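Local coordinates for protein Lip_vut3, C2L (Metagenome, PDB 6NKD) that probably hydrolyses ester bonds of lipids as a serine lipase of the GDSL family, at residues 5-10 against 24-29. Sequence-based numbering, arbitrary orientation.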
loop_
_atom_site.group_PDB
_atom_site.type_symbol
_atom_site.label_atom_id
_atom_site.label_comp_id
_atom_site.label_asym_id
_atom_site.label_seq_id
_atom_site.Cartn_x
_atom_site.Cartn_y
_atom_site.Cartn_z
ATOM N N TYR A 5 5.392 -14.315 -21.159
ATOM C CA TYR A 5 6.443 -14.372 -20.148
ATOM C C TYR A 5 5.786 -14.362 -18.775
ATOM O O TYR A 5 5.161 -13.369 -18.388
ATOM C CB TYR A 5 7.418 -13.205 -20.314
ATOM C CG TYR A 5 8.257 -12.897 -19.092
ATOM C CD1 TYR A 5 8.974 -13.893 -18.441
ATOM C CD2 TYR A 5 8.349 -11.601 -18.604
ATOM C CE1 TYR A 5 9.742 -13.610 -17.327
ATOM C CE2 TYR A 5 9.116 -11.307 -17.492
ATOM C CZ TYR A 5 9.811 -12.314 -16.857
ATOM O OH TYR A 5 10.577 -12.025 -15.750
ATOM N N THR A 6 5.921 -15.466 -18.045
ATOM C CA THR A 6 5.412 -15.562 -16.686
ATOM C C THR A 6 6.557 -15.389 -15.697
ATOM O O THR A 6 7.707 -15.736 -15.978
ATOM C CB THR A 6 4.695 -16.898 -16.452
ATOM O OG1 THR A 6 3.803 -16.776 -15.337
ATOM C CG2 THR A 6 5.687 -18.018 -16.167
ATOM N N ALA A 7 6.235 -14.820 -14.537
ATOM C CA ALA A 7 7.235 -14.532 -13.520
ATOM C C ALA A 7 6.704 -14.948 -12.159
ATOM O O ALA A 7 5.594 -14.563 -11.778
ATOM C CB ALA A 7 7.612 -13.046 -13.511
ATOM N N LEU A 8 7.498 -15.731 -11.435
ATOM C CA LEU A 8 7.129 -16.234 -10.123
ATOM C C LEU A 8 8.234 -15.899 -9.134
ATOM O O LEU A 8 9.412 -15.856 -9.494
ATOM C CB LEU A 8 6.903 -17.751 -10.154
ATOM C CG LEU A 8 6.262 -18.303 -11.428
ATOM C CD1 LEU A 8 6.710 -19.734 -11.672
ATOM C CD2 LEU A 8 4.747 -18.217 -11.346
ATOM N N GLY A 9 7.850 -15.655 -7.888
ATOM C CA GLY A 9 8.848 -15.438 -6.859
ATOM C C GLY A 9 8.289 -14.630 -5.700
ATOM O O GLY A 9 7.081 -14.596 -5.469
ATOM N N ASP A 10 9.210 -13.985 -4.985
ATOM C CA ASP A 10 8.887 -13.282 -3.751
ATOM C C ASP A 10 8.841 -11.775 -3.967
ATOM O O ASP A 10 8.266 -11.300 -4.951
ATOM C CB ASP A 10 9.901 -13.647 -2.662
ATOM C CG ASP A 10 11.343 -13.461 -3.112
ATOM O OD1 ASP A 10 12.253 -13.610 -2.269
ATOM O OD2 ASP A 10 11.568 -13.150 -4.302
ATOM N N GLY A 24 9.913 -2.847 -11.564
ATOM C CA GLY A 24 10.945 -3.700 -11.014
ATOM C C GLY A 24 11.769 -4.325 -12.121
ATOM O O GLY A 24 11.803 -3.839 -13.254
ATOM N N PHE A 25 12.436 -5.433 -11.791
ATOM C CA PHE A 25 13.288 -6.081 -12.781
ATOM C C PHE A 25 12.497 -6.880 -13.808
ATOM O O PHE A 25 12.998 -7.093 -14.918
ATOM C CB PHE A 25 14.328 -6.986 -12.100
ATOM C CG PHE A 25 13.838 -8.383 -11.794
ATOM C CD1 PHE A 25 13.996 -9.412 -12.715
ATOM C CD2 PHE A 25 13.248 -8.674 -10.574
ATOM C CE1 PHE A 25 13.551 -10.696 -12.434
ATOM C CE2 PHE A 25 12.807 -9.959 -10.285
ATOM C CZ PHE A 25 12.961 -10.969 -11.217
ATOM N N VAL A 26 11.280 -7.320 -13.478
ATOM C CA VAL A 26 10.566 -8.220 -14.379
ATOM C C VAL A 26 10.028 -7.464 -15.589
ATOM O O VAL A 26 9.977 -8.007 -16.698
ATOM C CB VAL A 26 9.450 -8.977 -13.631
ATOM C CG1 VAL A 26 9.985 -9.580 -12.348
ATOM C CG2 VAL A 26 8.252 -8.082 -13.348
ATOM N N GLN A 27 9.627 -6.205 -15.409
ATOM C CA GLN A 27 9.105 -5.423 -16.521
ATOM C C GLN A 27 10.191 -4.669 -17.273
ATOM O O GLN A 27 10.003 -4.358 -18.456
ATOM C CB GLN A 27 8.035 -4.437 -16.037
ATOM C CG GLN A 27 8.262 -3.890 -14.643
ATOM C CD GLN A 27 7.603 -4.734 -13.569
ATOM O OE1 GLN A 27 8.133 -4.881 -12.467
ATOM N NE2 GLN A 27 6.439 -5.289 -13.884
ATOM N N ARG A 28 11.315 -4.366 -16.622
ATOM C CA ARG A 28 12.479 -3.893 -17.363
ATOM C C ARG A 28 13.059 -5.008 -18.222
ATOM O O ARG A 28 13.555 -4.758 -19.326
ATOM C CB ARG A 28 13.531 -3.346 -16.400
ATOM C CG ARG A 28 13.061 -2.156 -15.584
ATOM C CD ARG A 28 14.015 -1.851 -14.442
ATOM N NE ARG A 28 13.429 -0.921 -13.482
ATOM C CZ ARG A 28 13.650 0.389 -13.478
ATOM N NH1 ARG A 28 13.069 1.160 -12.565
ATOM N NH2 ARG A 28 14.455 0.930 -14.381
ATOM N N TYR A 29 13.002 -6.249 -17.731
ATOM C CA TYR A 29 13.426 -7.390 -18.533
ATOM C C TYR A 29 12.435 -7.677 -19.652
ATOM O O TYR A 29 12.830 -8.155 -20.722
ATOM C CB TYR A 29 13.606 -8.617 -17.633
ATOM C CG TYR A 29 13.996 -9.897 -18.342
ATOM C CD1 TYR A 29 14.975 -9.904 -19.328
ATOM C CD2 TYR A 29 13.404 -11.107 -18.000
ATOM C CE1 TYR A 29 15.336 -11.078 -19.968
ATOM C CE2 TYR A 29 13.761 -12.284 -18.630
ATOM C CZ TYR A 29 14.727 -12.265 -19.613
ATOM O OH TYR A 29 15.084 -13.437 -20.241
#
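Tyr29 turns the edge of its ring toward the face of Tyr5, a T-shaped stack with centroids 5.6 Å apart and planes at 83°. At the edge of the Tyr5 ring, near its plane, sits the carbonyl oxygen of Val26, 3.5 Å from Tyr5 CE2; Tyr5 OH in turn lies at the edge of the Tyr29 ring, 3.7 Å from Tyr29 CD2. The pair joins strand 3-9, in the parallel sheet of the alpha/beta SGNH-hydrolase fold, to helix 25-37, which packs on one side of that sheet and runs nearly antiparallel to the strand: the axes of 5-9 and 25-29 lie at 161° to each other and come no nearer than 10.2 Å. Tyr5 holds CG anti to the backbone N (chi1 161°), which carries its ring out toward the helix; the Tyr29 ring lies alongside, its CD2 edge toward Tyr5. The Tyr5 hydroxyl is buried but satisfied by a hydrogen bond to Thr76 OG1 on the adjacent strand 74-77, which fixes the outer end of the ring, while Leu202 of helix 192-204 packs against Tyr29. A leucine in place of Tyr5 would probably leave Thr76 without this hydroxyl partner and the Tyr29 edge without an aromatic face. One turn earlier on the helix, Val26 crosses the Tyr5 side chain at about a right angle, its CB 3.9 Å from Tyr5 OH. Ser11, the probable nucleophile, follows shortly after this strand, its side chain about 11 Å from that of Val26. Val26 CG1 lies over the centre of one face of the Phe25 ring, 3.4 Å above its plane, and also reaches the strand, where it touches Ala7 CB at 4.4 Å.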